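Local coordinates for protein PvdO (Pseudomonas aeruginosa, PDB 5HHA) that is a calcium-binding member of the formylglycine-generating enzyme family, probably acting in the periplasm in maturation of the pyoverdine chromophore, at residues G48-G53 with H69-A74; Y82-G87 with I278-A283; V129-V134 with Y218-D223. All blocks are in the same frame, centred on the assembly; numbering follows the deposited sequence. Where two conformers were deposited one is given.

Interaction 1. Residues G48-G53 with H69-A74; sequences GSFTMG and HDVTFA
Met52 CB lies over one face of the His69 imidazole, 4.0 Å from the ring centroid and 28° off the normal, a CH-pi contact. The rest of the chain runs on extended with CG anti to the backbone N (chi1 -172°), which brings SD obliquely to 3.6 Å from His69 NE2. A hydrogen bond from ND1 to Pro67 O helps fix the turn of the imidazole. Further along, the Phe50 and Phe73 rings meet rim to rim with their planes only 17° apart; Phe50 CE1 comes 3.6 Å from Phe73 CE2 and 3.7 Å from Val71 CB. Gly48 O approaches the edge of the Phe73 ring. The side chains of Phe50, Met52, His69, Val71 and Phe73 project from the same side of an antiparallel strand pair, in which Gly48-Phe73, Phe50-Val71 and Met52-His69 are the hydrogen-bonded pairs and each has both backbone bonds. Helix 154-162 packs on this side, Tyr159 meeting both phenylalanine rings and Met52 resting on Ala155 and Glu158, while Tyr229 meets the His69 ring. On the opposite side the non-hydrogen-bonded pairs carry polar groups. Ser49 OG and Thr72 OG1 share a hydrogen bond of 2.8 Å, both hydroxyls being set beside their own backbone N. Thr51 OG1 donates to Asp70 OD1 over 2.7 Å, reaching it from above the carboxylate plane, on a surface largely open to solvent.

Interaction 2. Residues Y82-G87 with I278-A283; sequences YQVTAG and IGFRVA
Val84 N donates to Phe280 O over 2.9 Å in a nearly straight bond (N-H...O 167°) that meets the carbonyl almost head-on. Beside this bond a water bridges the two backbones, taking the N-H of Phe280 at 2.9 Å and bonding to Val84 O. Next to it the valine packs on the phenyl ring. Val84 CB sits over one face, 3.6 Å above the plane and shifted toward the rim, while CG2 closes to 3.5 Å from Phe280 CE2 and CG1 reaches CZ. The phenyl group can receive it because CG lies between backbone N and carbonyl carbon (chi1 65°), swinging the ring back although CB starts off away from the valine. Tyr137 and Val134 of helix 131-145 also pack on the ring. The family fold has little regular secondary structure, and here an irregular loop, leading from strand 77-80 to Thr85, the N-cap of helix 86-96, docks on the broken strand 278-285. Arg281, its chain extended from CG to NE, crosses Gln83 obliquely. Gln83 N stands 3.7 Å above one face of the guanidinium, offset toward its rim, and Arg281 NH1 lies 3.4 Å from Tyr82 C. The group is pinned at every nitrogen: NE by a salt bridge to Glu219, NH1 by Ser80 O, NH2 by Tyr211 O. Gln83 NE2 also donates to Glu219 OE2, so the amide and guanidinium, their planes 50° apart, converge on this one oxygen, which Arg157 also meets, an environment that would favour the charged carboxylate. The Gln83 side chain is about 12 Å from the bound calcium.

Interaction 3. Residues V129-V134 with Y218-D223; sequences VDYNDV and YEWVAD
The backbone N of Tyr131 lies over one face of the Trp220 indole, 3.6 Å above the plane and offset toward the rim. Next to it Tyr131 CB covers the six-membered ring at 4.1 Å from its centroid, only 12° off the normal. The same indole uses its edge for a hydrogen bond. Its NE1 donates to Val129 O at 2.9 Å with the oxygen close to the ring plane, yet the donor sits 43° out of the carbonyl plane and so misses the lone-pair directions. Val134 CG2 closes in obliquely, 3.6 Å from Trp220 CD1. Tyr131 reaches along the strand toward its C-terminal end: with CG anti to the backbone N (chi1 179°), its ring passes Trp220 CE3 with an edge and carries OH to Ala222 O. That bond is short, 2.6 Å, and lies in the carbonyl plane on a lone pair, tying the first turn of the helix to the corner where the chain leaves strand 218-221. Val247 of strand 247-251 touches both Tyr131 and Trp220. The segment that rests on the indole is held in shape by its own side chains. Asp133 N donates to Asp130 OD1, and Asp130 N donates to Asp133 OD2 at 2.9 Å, while OD2 also forms a salt bridge with Arg274. These reciprocal bonds are the capping box that starts helix 131-145.

How the interactions relate
Interactions 2 and 3 are close neighbours, their centres 10 Å apart, because strands 278-285 and 218-221 run parallel side by side in one mixed sheet. Gly279 N lies 2.8 Å from Tyr218 O, a probable hydrogen bond, and Ile278 CG2 packs 3.6 Å from Trp220 NE1. Helix 131-145 joins them on the apolar side, where Val134 CG2 packs 3.6 Å from Phe280 CG, so one valine touches both Phe280 and Trp220. Interaction 1 stands apart, its centre 24 Å from that of interaction 2 and 22 Å from that of interaction 3, though its strand 42-52 belongs to the same sheet. Of the three, interaction 2 lies near the calcium site, Gln83 being about 8 Å from Asn186 between side chains.

Interaction 1. Residues G48-G53 with H69-A74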
ATOM      1  N   GLY A  48     -11.003  -3.465 -15.858  1.00 12.43           N
ATOM      2  CA  GLY A  48     -10.159  -4.266 -16.726  1.00 13.74           C
ATOM      3  C   GLY A  48      -9.637  -5.475 -15.998  1.00 11.84           C
ATOM      4  O   GLY A  48      -9.926  -5.667 -14.823  1.00 12.87           O
ATOM      5  N   SER A  49      -8.862  -6.286 -16.705  1.00 13.07           N
ATOM      6  CA  SER A  49      -8.220  -7.459 -16.138  1.00 11.59           C
ATOM      7  C   SER A  49      -6.725  -7.279 -16.159  1.00 11.84           C
ATOM      8  O   SER A  49      -6.173  -6.493 -16.928  1.00 13.20           O
ATOM      9  CB  SER A  49      -8.541  -8.711 -16.952  1.00 12.66           C
ATOM     10  OG  SER A  49      -9.907  -8.984 -16.935  1.00 14.02           O
ATOM     11  N   PHE A  50      -6.063  -8.032 -15.302  1.00 10.62           N
ATOM     12  CA  PHE A  50      -4.607  -8.078 -15.332  1.00 11.16           C
ATOM     13  C   PHE A  50      -4.118  -9.429 -14.864  1.00 10.59           C
ATOM     14  O   PHE A  50      -4.845 -10.163 -14.242  1.00 10.92           O
ATOM     15  CB  PHE A  50      -3.969  -6.956 -14.477  1.00 11.16           C
ATOM     16  CG  PHE A  50      -3.879  -7.275 -12.992  1.00  9.61           C
ATOM     17  CD1 PHE A  50      -5.012  -7.432 -12.196  1.00 10.93           C
ATOM     18  CD2 PHE A  50      -2.627  -7.407 -12.385  1.00 11.09           C
ATOM     19  CE1 PHE A  50      -4.893  -7.716 -10.848  1.00  9.94           C
ATOM     20  CE2 PHE A  50      -2.516  -7.701 -11.040  1.00  8.99           C
ATOM     21  CZ  PHE A  50      -3.650  -7.834 -10.272  1.00  9.82           C
ATOM     22  N   THR A  51      -2.863  -9.738 -15.147  1.00 11.12           N
ATOM     23  CA  THR A  51      -2.267 -10.957 -14.660  1.00 11.35           C
ATOM     24  C   THR A  51      -1.554 -10.679 -13.337  1.00  9.27           C
ATOM     25  O   THR A  51      -0.658  -9.823 -13.261  1.00 10.21           O
ATOM     26  CB  THR A  51      -1.255 -11.512 -15.689  1.00 12.73           C
ATOM     27  OG1 THR A  51      -1.923 -11.743 -16.935  1.00 13.61           O
ATOM     28  CG2 THR A  51      -0.602 -12.796 -15.194  1.00 14.36           C
ATOM     29  N   MET A  52      -1.956 -11.409 -12.316  1.00  9.44           N
ATOM     30  CA  MET A  52      -1.419 -11.262 -10.974  1.00  9.14           C
ATOM     31  C   MET A  52      -0.448 -12.382 -10.676  1.00  8.37           C
ATOM     32  O   MET A  52      -0.682 -13.549 -11.052  1.00  9.13           O
ATOM     33  CB  MET A  52      -2.576 -11.296  -9.976  1.00  9.63           C
ATOM     34  CG  MET A  52      -2.174 -10.950  -8.552  1.00  8.70           C
ATOM     35  SD  MET A  52      -3.624 -10.982  -7.474  1.00  9.17           S
ATOM     36  CE  MET A  52      -2.922 -10.432  -5.923  1.00  8.55           C
ATOM     37  N   GLY A  53       0.642 -12.036  -9.997  1.00  8.65           N
ATOM     38  CA  GLY A  53       1.694 -12.973  -9.669  1.00  8.81           C
ATOM     39  C   GLY A  53       2.946 -12.650 -10.446  1.00  9.77           C
ATOM     40  O   GLY A  53       3.047 -11.589 -11.093  1.00 10.62           O
ATOM     41  N   HIS A  69      -2.178 -15.707 -12.493  1.00  9.79           N
ATOM     42  CA  HIS A  69      -3.621 -15.912 -12.685  1.00  9.65           C
ATOM     43  C   HIS A  69      -4.225 -14.560 -12.990  1.00 11.14           C
ATOM     44  O   HIS A  69      -3.802 -13.522 -12.446  1.00 10.23           O
ATOM     45  CB  HIS A  69      -4.265 -16.563 -11.445  1.00 12.10           C
ATOM     46  CG  HIS A  69      -4.195 -15.703 -10.217  1.00 10.15           C
ATOM     47  ND1 HIS A  69      -3.010 -15.439  -9.561  1.00  9.94           N
ATOM     48  CD2 HIS A  69      -5.148 -14.975  -9.584  1.00 10.92           C
ATOM     49  CE1 HIS A  69      -3.244 -14.618  -8.551  1.00  9.44           C
ATOM     50  NE2 HIS A  69      -4.534 -14.320  -8.545  1.00 10.11           N
ATOM     51  N   ASP A  70      -5.228 -14.520 -13.865  1.00 10.59           N
ATOM     52  CA  ASP A  70      -5.784 -13.259 -14.302  1.00 10.71           C
ATOM     53  C   ASP A  70      -6.958 -12.876 -13.403  1.00 10.48           C
ATOM     54  O   ASP A  70      -7.766 -13.708 -13.014  1.00 11.67           O
ATOM     55  CB  ASP A  70      -6.224 -13.333 -15.755  1.00 11.89           C
ATOM     56  CG  ASP A  70      -5.056 -13.340 -16.714  1.00 12.97           C
ATOM     57  OD1 ASP A  70      -3.901 -13.484 -16.287  1.00 13.09           O
ATOM     58  OD2 ASP A  70      -5.304 -13.285 -17.933  1.00 18.50           O
ATOM     59  N   VAL A  71      -6.988 -11.610 -13.030  1.00 10.23           N
ATOM     60  CA  VAL A  71      -7.998 -11.057 -12.134  1.00 10.88           C
ATOM     61  C   VAL A  71      -8.719  -9.936 -12.859  1.00 11.04           C
ATOM     62  O   VAL A  71      -8.110  -9.138 -13.564  1.00 10.99           O
ATOM     63  CB  VAL A  71      -7.340 -10.528 -10.839  1.00 10.11           C
ATOM     64  CG1 VAL A  71      -8.350  -9.872  -9.925  1.00 11.40           C
ATOM     65  CG2 VAL A  71      -6.640 -11.629 -10.143  1.00 12.42           C
ATOM     66  N   THR A  72     -10.035  -9.906 -12.666  1.00  9.93           N
ATOM     67  CA  THR A  72     -10.914  -8.965 -13.351  1.00 11.12           C
ATOM     68  C   THR A  72     -11.589  -7.993 -12.408  1.00  9.40           C
ATOM     69  O   THR A  72     -12.135  -8.397 -11.392  1.00 12.07           O
ATOM     70  CB  THR A  72     -12.011  -9.754 -14.111  1.00 11.86           C
ATOM     71  OG1 THR A  72     -11.383 -10.575 -15.105  1.00 13.24           O
ATOM     72  CG2 THR A  72     -13.042  -8.843 -14.757  1.00 14.21           C
ATOM     73  N   PHE A  73     -11.509  -6.712 -12.743  1.00 10.85           N
ATOM     74  CA  PHE A  73     -12.221  -5.639 -12.052  1.00 10.70           C
ATOM     75  C   PHE A  73     -13.318  -5.175 -12.994  1.00 11.56           C
ATOM     76  O   PHE A  73     -13.056  -4.539 -14.001  1.00 13.32           O
ATOM     77  CB  PHE A  73     -11.287  -4.471 -11.691  1.00 12.00           C
ATOM     78  CG  PHE A  73     -10.134  -4.897 -10.868  1.00 10.75           C
ATOM     79  CD1 PHE A  73     -10.263  -5.056  -9.525  1.00 10.70           C
ATOM     80  CD2 PHE A  73      -8.928  -5.209 -11.469  1.00 10.63           C
ATOM     81  CE1 PHE A  73      -9.192  -5.496  -8.759  1.00 12.12           C
ATOM     82  CE2 PHE A  73      -7.844  -5.640 -10.699  1.00 11.87           C
ATOM     83  CZ  PHE A  73      -8.001  -5.791  -9.350  1.00 11.92           C
ATOM     84  N   ALA A  74     -14.555  -5.548 -12.683  1.00 11.04           N
ATOM     85  CA  ALA A  74     -15.688  -5.245 -13.580  1.00 12.93           C
ATOM     86  C   ALA A  74     -15.994  -3.742 -13.631  1.00 13.09           C
ATOM     87  O   ALA A  74     -16.488  -3.222 -14.641  1.00 13.39           O
ATOM     88  CB  ALA A  74     -16.929  -6.037 -13.162  1.00 12.48           C
TER

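Interaction 2. Residues Y82-G87 with I278-A283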
ATOM      1  N   TYR A  82      -1.612   8.309  -2.969  1.00  9.29           N
ATOM      2  CA  TYR A  82      -0.524   8.179  -2.010  1.00  8.87           C
ATOM      3  C   TYR A  82      -0.950   7.229  -0.896  1.00  8.66           C
ATOM      4  O   TYR A  82      -2.145   6.976  -0.704  1.00  9.18           O
ATOM      5  CB  TYR A  82      -0.229   9.523  -1.348  1.00  9.59           C
ATOM      6  CG  TYR A  82       0.021  10.658  -2.304  1.00  9.72           C
ATOM      7  CD1 TYR A  82       1.076  10.608  -3.191  1.00 10.38           C
ATOM      8  CD2 TYR A  82      -0.785  11.799  -2.315  1.00 12.64           C
ATOM      9  CE1 TYR A  82       1.340  11.651  -4.051  1.00 12.88           C
ATOM     10  CE2 TYR A  82      -0.526  12.851  -3.182  1.00 14.22           C
ATOM     11  CZ  TYR A  82       0.523  12.742  -4.051  1.00 12.29           C
ATOM     12  OH  TYR A  82       0.780  13.788  -4.911  1.00 16.32           O
ATOM     13  N   GLN A  83       0.013   6.717  -0.154  1.00  8.48           N
ATOM     14  CA  GLN A  83      -0.255   6.208   1.163  1.00  8.33           C
ATOM     15  C   GLN A  83      -0.933   7.318   1.986  1.00  8.52           C
ATOM     16  O   GLN A  83      -0.657   8.513   1.795  1.00  8.91           O
ATOM     17  CB  GLN A  83       1.059   5.757   1.797  1.00  8.10           C
ATOM     18  CG  GLN A  83       1.605   4.464   1.169  1.00  9.80           C
ATOM     19  CD  GLN A  83       3.050   4.521   0.686  1.00  7.36           C
ATOM     20  OE1 GLN A  83       3.772   5.506   0.848  1.00  8.86           O
ATOM     21  NE2 GLN A  83       3.485   3.399   0.097  1.00  8.37           N
ATOM     22  N   VAL A  84      -1.839   6.922   2.870  1.00  7.90           N
ATOM     23  CA  VAL A  84      -2.478   7.903   3.737  1.00  9.06           C
ATOM     24  C   VAL A  84      -1.398   8.564   4.575  1.00  8.42           C
ATOM     25  O   VAL A  84      -0.490   7.902   5.061  1.00  8.84           O
ATOM     26  CB  VAL A  84      -3.557   7.245   4.580  1.00  8.99           C
ATOM     27  CG1 VAL A  84      -4.107   8.219   5.646  1.00 10.73           C
ATOM     28  CG2 VAL A  84      -4.694   6.760   3.686  1.00 10.22           C
ATOM     29  N   THR A  85      -1.462   9.884   4.715  1.00  8.50           N
ATOM     30  CA  THR A  85      -0.361  10.603   5.344  1.00  8.42           C
ATOM     31  C   THR A  85      -0.524  10.745   6.841  1.00  8.76           C
ATOM     32  O   THR A  85      -1.612  10.564   7.385  1.00  9.37           O
ATOM     33  CB  THR A  85      -0.207  12.026   4.790  1.00 10.58           C
ATOM     34  OG1 THR A  85      -1.350  12.794   5.190  1.00 10.29           O
ATOM     35  CG2 THR A  85      -0.036  12.046   3.263  1.00 12.76           C
ATOM     36  N   ALA A  86       0.572  11.078   7.493  1.00  9.32           N
ATOM     37  CA  ALA A  86       0.550  11.355   8.925  1.00  9.86           C
ATOM     38  C   ALA A  86      -0.443  12.463   9.264  1.00 11.30           C
ATOM     39  O   ALA A  86      -1.158  12.365  10.263  1.00 12.25           O
ATOM     40  CB  ALA A  86       1.923  11.726   9.409  1.00 10.86           C
ATOM     41  N   GLY A  87      -0.494  13.518   8.459  1.00 10.67           N
ATOM     42  CA  GLY A  87      -1.425  14.599   8.722  1.00 11.04           C
ATOM     43  C   GLY A  87      -2.851  14.160   8.531  1.00 11.38           C
ATOM     44  O   GLY A  87      -3.759  14.599   9.248  1.00 12.63           O
ATOM     45  N   ILE A 278       4.871   0.021   8.303  1.00  7.96           N
ATOM     46  CA  ILE A 278       3.594  -0.364   7.702  1.00  7.47           C
ATOM     47  C   ILE A 278       2.619   0.791   7.792  1.00  8.24           C
ATOM     48  O   ILE A 278       2.290   1.252   8.896  1.00  8.65           O
ATOM     49  CB  ILE A 278       2.915  -1.623   8.362  1.00  9.01           C
ATOM     50  CG1 ILE A 278       3.901  -2.769   8.552  1.00  9.29           C
ATOM     51  CG2 ILE A 278       1.743  -2.043   7.500  1.00  9.05           C
ATOM     52  CD1 ILE A 278       3.317  -3.912   9.375  1.00 12.77           C
ATOM     53  N   GLY A 279       2.172   1.249   6.633  1.00  7.82           N
ATOM     54  CA  GLY A 279       1.117   2.245   6.510  1.00  7.95           C
ATOM     55  C   GLY A 279      -0.052   1.628   5.741  1.00  8.09           C
ATOM     56  O   GLY A 279      -0.329   0.433   5.881  1.00  7.65           O
ATOM     57  N   PHE A 280      -0.731   2.432   4.916  1.00  7.05           N
ATOM     58  CA  PHE A 280      -1.929   1.927   4.247  1.00  6.69           C
ATOM     59  C   PHE A 280      -2.440   2.890   3.228  1.00  7.39           C
ATOM     60  O   PHE A 280      -2.176   4.091   3.308  1.00  8.12           O
ATOM     61  CB  PHE A 280      -3.048   1.613   5.240  1.00  8.74           C
ATOM     62  CG  PHE A 280      -3.581   2.826   5.977  1.00  9.11           C
ATOM     63  CD1 PHE A 280      -2.899   3.368   7.064  1.00 10.13           C
ATOM     64  CD2 PHE A 280      -4.802   3.395   5.622  1.00 10.34           C
ATOM     65  CE1 PHE A 280      -3.413   4.440   7.760  1.00 10.44           C
ATOM     66  CE2 PHE A 280      -5.316   4.479   6.313  1.00 10.55           C
ATOM     67  CZ  PHE A 280      -4.629   4.990   7.390  1.00 11.79           C
ATOM     68  N   ARG A 281      -3.165   2.357   2.253  1.00  8.15           N
ATOM     69  CA  ARG A 281      -4.018   3.147   1.379  1.00  8.48           C
ATOM     70  C   ARG A 281      -5.474   2.833   1.743  1.00  8.15           C
ATOM     71  O   ARG A 281      -5.770   1.874   2.448  1.00  8.73           O
ATOM     72  CB  ARG A 281      -3.762   2.803  -0.089  1.00  7.89           C
ATOM     73  CG  ARG A 281      -2.393   3.159  -0.558  1.00  8.53           C
ATOM     74  CD  ARG A 281      -2.163   2.769  -2.014  1.00  8.63           C
ATOM     75  NE  ARG A 281      -0.744   2.776  -2.255  1.00  8.59           N
ATOM     76  CZ  ARG A 281      -0.048   3.783  -2.777  1.00  7.72           C
ATOM     77  NH1 ARG A 281      -0.641   4.848  -3.309  1.00  8.79           N
ATOM     78  NH2 ARG A 281       1.273   3.706  -2.800  1.00  7.28           N
ATOM     79  N   VAL A 282      -6.381   3.663   1.217  1.00  8.39           N
ATOM     80  CA  VAL A 282      -7.790   3.355   1.237  1.00  8.89           C
ATOM     81  C   VAL A 282      -8.317   3.336  -0.184  1.00  8.84           C
ATOM     82  O   VAL A 282      -7.770   3.954  -1.103  1.00  9.14           O
ATOM     83  CB  VAL A 282      -8.614   4.362   2.100  1.00  9.99           C
ATOM     84  CG1 VAL A 282      -8.264   4.247   3.574  1.00 11.71           C
ATOM     85  CG2 VAL A 282      -8.445   5.808   1.630  1.00 10.83           C
ATOM     86  N   ALA A 283      -9.434   2.632  -0.325  1.00  8.99           N
ATOM     87  CA  ALA A 283     -10.155   2.548  -1.591  1.00  9.75           C
ATOM     88  C   ALA A 283     -11.554   3.112  -1.400  1.00 10.86           C
ATOM     89  O   ALA A 283     -12.067   3.120  -0.283  1.00 11.45           O
ATOM     90  CB  ALA A 283     -10.232   1.105  -2.071  1.00  9.97           C
TER
HETATM   91  O   HOH W   1       0.302   5.135   5.254  1.00  9.00           O

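Interaction 3. Residues V129-V134 with Y218-D223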
ATOM      1  N   VAL A 129       0.081   1.885  12.851  1.00  9.04           N
ATOM      2  CA  VAL A 129      -1.326   1.506  12.871  1.00  9.40           C
ATOM      3  C   VAL A 129      -1.472   0.005  12.602  1.00  9.82           C
ATOM      4  O   VAL A 129      -0.730  -0.579  11.790  1.00  9.07           O
ATOM      5  CB  VAL A 129      -2.134   2.281  11.808  1.00  9.52           C
ATOM      6  CG1 VAL A 129      -2.357   3.729  12.234  1.00 12.14           C
ATOM      7  CG2 VAL A 129      -1.478   2.198  10.417  1.00 10.91           C
ATOM      8  N   ASP A 130      -2.409  -0.639  13.290  1.00  9.42           N
ATOM      9  CA  ASP A 130      -2.691  -2.038  12.995  1.00 10.17           C
ATOM     10  C   ASP A 130      -3.837  -2.148  11.991  1.00  8.89           C
ATOM     11  O   ASP A 130      -4.377  -1.186  11.491  1.00 10.04           O
ATOM     12  CB  ASP A 130      -2.881  -2.931  14.265  1.00  9.98           C
ATOM     13  CG  ASP A 130      -4.224  -2.752  14.959  1.00 11.49           C
ATOM     14  OD1 ASP A 130      -5.067  -1.983  14.498  1.00 13.05           O
ATOM     15  OD2 ASP A 130      -4.434  -3.436  16.002  1.00 14.22           O
ATOM     16  N   TYR A 131      -4.175  -3.383  11.677  1.00  8.84           N
ATOM     17  CA  TYR A 131      -5.177  -3.666  10.649  1.00  9.47           C
ATOM     18  C   TYR A 131      -6.539  -3.062  11.008  1.00  9.35           C
ATOM     19  O   TYR A 131      -7.181  -2.419  10.196  1.00 10.62           O
ATOM     20  CB  TYR A 131      -5.251  -5.181  10.492  1.00 11.00           C
ATOM     21  CG  TYR A 131      -6.223  -5.788   9.511  1.00  9.62           C
ATOM     22  CD1 TYR A 131      -7.522  -6.092   9.891  1.00 11.48           C
ATOM     23  CD2 TYR A 131      -5.807  -6.180   8.243  1.00 11.05           C
ATOM     24  CE1 TYR A 131      -8.401  -6.745   9.033  1.00 12.41           C
ATOM     25  CE2 TYR A 131      -6.686  -6.842   7.366  1.00  9.87           C
ATOM     26  CZ  TYR A 131      -7.979  -7.107   7.772  1.00 10.06           C
ATOM     27  OH  TYR A 131      -8.861  -7.791   6.942  1.00 11.71           O
ATOM     28  N   ASN A 132      -6.963  -3.277  12.248  1.00 10.47           N
ATOM     29  CA  ASN A 132      -8.229  -2.720  12.711  0.61 12.63           C
ATOM     30  C   ASN A 132      -8.244  -1.196  12.732  1.00 11.62           C
ATOM     31  O   ASN A 132      -9.268  -0.575  12.454  1.00 12.63           O
ATOM     32  CB  ASN A 132      -8.545  -3.260  14.107  0.61 15.23           C
ATOM     33  CG  ASN A 132      -9.974  -3.015  14.508  0.61 18.50           C
ATOM     34  OD1 ASN A 132     -10.893  -3.616  13.957  0.61 23.88           O
ATOM     35  ND2 ASN A 132     -10.172  -2.126  15.467  0.61 20.49           N
ATOM     36  N   ASP A 133      -7.099  -0.594  13.041  1.00 12.10           N
ATOM     37  CA  ASP A 133      -7.016   0.852  13.022  1.00 12.34           C
ATOM     38  C   ASP A 133      -7.348   1.381  11.628  1.00 10.68           C
ATOM     39  O   ASP A 133      -8.003   2.411  11.481  1.00 12.26           O
ATOM     40  CB  ASP A 133      -5.597   1.313  13.358  1.00 11.27           C
ATOM     41  CG  ASP A 133      -5.232   1.148  14.815  1.00 14.22           C
ATOM     42  OD1 ASP A 133      -6.117   1.260  15.688  1.00 17.13           O
ATOM     43  OD2 ASP A 133      -4.028   0.950  15.082  1.00 13.44           O
ATOM     44  N   VAL A 134      -6.841   0.699  10.598  1.00 11.54           N
ATOM     45  CA  VAL A 134      -7.127   1.076   9.219  1.00 11.18           C
ATOM     46  C   VAL A 134      -8.617   0.943   8.934  1.00 10.57           C
ATOM     47  O   VAL A 134      -9.222   1.830   8.333  1.00 11.55           O
ATOM     48  CB  VAL A 134      -6.297   0.233   8.214  1.00 11.59           C
ATOM     49  CG1 VAL A 134      -6.718   0.538   6.798  1.00 12.03           C
ATOM     50  CG2 VAL A 134      -4.810   0.522   8.393  1.00 11.79           C
ATOM     51  N   TYR A 218       5.484  -0.556   3.599  1.00  7.47           N
ATOM     52  CA  TYR A 218       4.474  -1.600   3.348  1.00  7.56           C
ATOM     53  C   TYR A 218       3.087  -1.042   3.634  1.00  7.58           C
ATOM     54  O   TYR A 218       2.952  -0.009   4.307  1.00  8.20           O
ATOM     55  CB  TYR A 218       4.723  -2.789   4.278  1.00  7.03           C
ATOM     56  CG  TYR A 218       5.635  -3.853   3.707  1.00  7.78           C
ATOM     57  CD1 TYR A 218       5.102  -4.897   2.963  1.00  7.92           C
ATOM     58  CD2 TYR A 218       7.008  -3.833   3.917  1.00  8.36           C
ATOM     59  CE1 TYR A 218       5.898  -5.907   2.456  1.00  9.22           C
ATOM     60  CE2 TYR A 218       7.820  -4.852   3.406  1.00  8.85           C
ATOM     61  CZ  TYR A 218       7.247  -5.875   2.663  1.00  8.72           C
ATOM     62  OH  TYR A 218       7.994  -6.943   2.152  1.00 10.14           O
ATOM     63  N   GLU A 219       2.067  -1.747   3.172  1.00  7.29           N
ATOM     64  CA  GLU A 219       0.689  -1.322   3.320  1.00  7.34           C
ATOM     65  C   GLU A 219      -0.184  -2.487   3.712  1.00  7.18           C
ATOM     66  O   GLU A 219      -0.121  -3.559   3.095  1.00  7.84           O
ATOM     67  CB  GLU A 219       0.133  -0.801   2.003  1.00  8.15           C
ATOM     68  CG  GLU A 219       0.814   0.462   1.506  1.00  8.40           C
ATOM     69  CD  GLU A 219       0.501   0.756   0.061  1.00  8.36           C
ATOM     70  OE1 GLU A 219      -0.499   0.211  -0.466  1.00  8.45           O
ATOM     71  OE2 GLU A 219       1.245   1.555  -0.556  1.00  8.34           O
ATOM     72  N   TRP A 220      -1.070  -2.270   4.680  1.00  6.53           N
ATOM     73  CA  TRP A 220      -2.114  -3.234   4.940  1.00  8.56           C
ATOM     74  C   TRP A 220      -3.039  -3.384   3.728  1.00  7.42           C
ATOM     75  O   TRP A 220      -3.382  -2.395   3.076  1.00  7.59           O
ATOM     76  CB  TRP A 220      -2.988  -2.777   6.106  1.00  8.47           C
ATOM     77  CG  TRP A 220      -2.298  -2.724   7.418  1.00  8.43           C
ATOM     78  CD1 TRP A 220      -1.933  -1.596   8.082  1.00  8.79           C
ATOM     79  CD2 TRP A 220      -1.890  -3.834   8.244  1.00  8.28           C
ATOM     80  NE1 TRP A 220      -1.337  -1.932   9.274  1.00  8.79           N
ATOM     81  CE2 TRP A 220      -1.286  -3.291   9.391  1.00  8.25           C
ATOM     82  CE3 TRP A 220      -1.958  -5.225   8.117  1.00  9.08           C
ATOM     83  CZ2 TRP A 220      -0.786  -4.080  10.416  1.00  9.10           C
ATOM     84  CZ3 TRP A 220      -1.456  -6.006   9.139  1.00 10.48           C
ATOM     85  CH2 TRP A 220      -0.865  -5.429  10.269  1.00  9.65           C
ATOM     86  N   VAL A 221      -3.446  -4.626   3.464  1.00  7.48           N
ATOM     87  CA  VAL A 221      -4.587  -4.917   2.590  1.00  8.26           C
ATOM     88  C   VAL A 221      -5.507  -5.866   3.363  1.00  7.68           C
ATOM     89  O   VAL A 221      -5.145  -6.389   4.401  1.00  8.71           O
ATOM     90  CB  VAL A 221      -4.176  -5.489   1.214  1.00  7.89           C
ATOM     91  CG1 VAL A 221      -3.276  -4.499   0.474  1.00  8.95           C
ATOM     92  CG2 VAL A 221      -3.481  -6.815   1.363  1.00  8.09           C
ATOM     93  N   ALA A 222      -6.709  -6.114   2.839  1.00  7.78           N
ATOM     94  CA  ALA A 222      -7.728  -6.793   3.629  1.00  8.87           C
ATOM     95  C   ALA A 222      -7.472  -8.286   3.768  1.00  9.01           C
ATOM     96  O   ALA A 222      -7.869  -8.894   4.759  1.00  9.34           O
ATOM     97  CB  ALA A 222      -9.116  -6.590   3.034  1.00  9.79           C
ATOM     98  N   ASP A 223      -6.872  -8.901   2.748  1.00  8.99           N
ATOM     99  CA  ASP A 223      -6.853 -10.343   2.586  1.00  9.30           C
ATOM    100  C   ASP A 223      -6.198 -11.069   3.738  1.00  9.53           C
ATOM    101  O   ASP A 223      -5.181 -10.634   4.280  1.00  9.39           O
ATOM    102  CB  ASP A 223      -6.092 -10.753   1.309  1.00  9.18           C
ATOM    103  CG  ASP A 223      -6.631 -10.102   0.061  1.00  9.14           C
ATOM    104  OD1 ASP A 223      -6.853  -8.879   0.066  1.00  9.28           O
ATOM    105  OD2 ASP A 223      -6.822 -10.834  -0.944  1.00  9.49           O
TER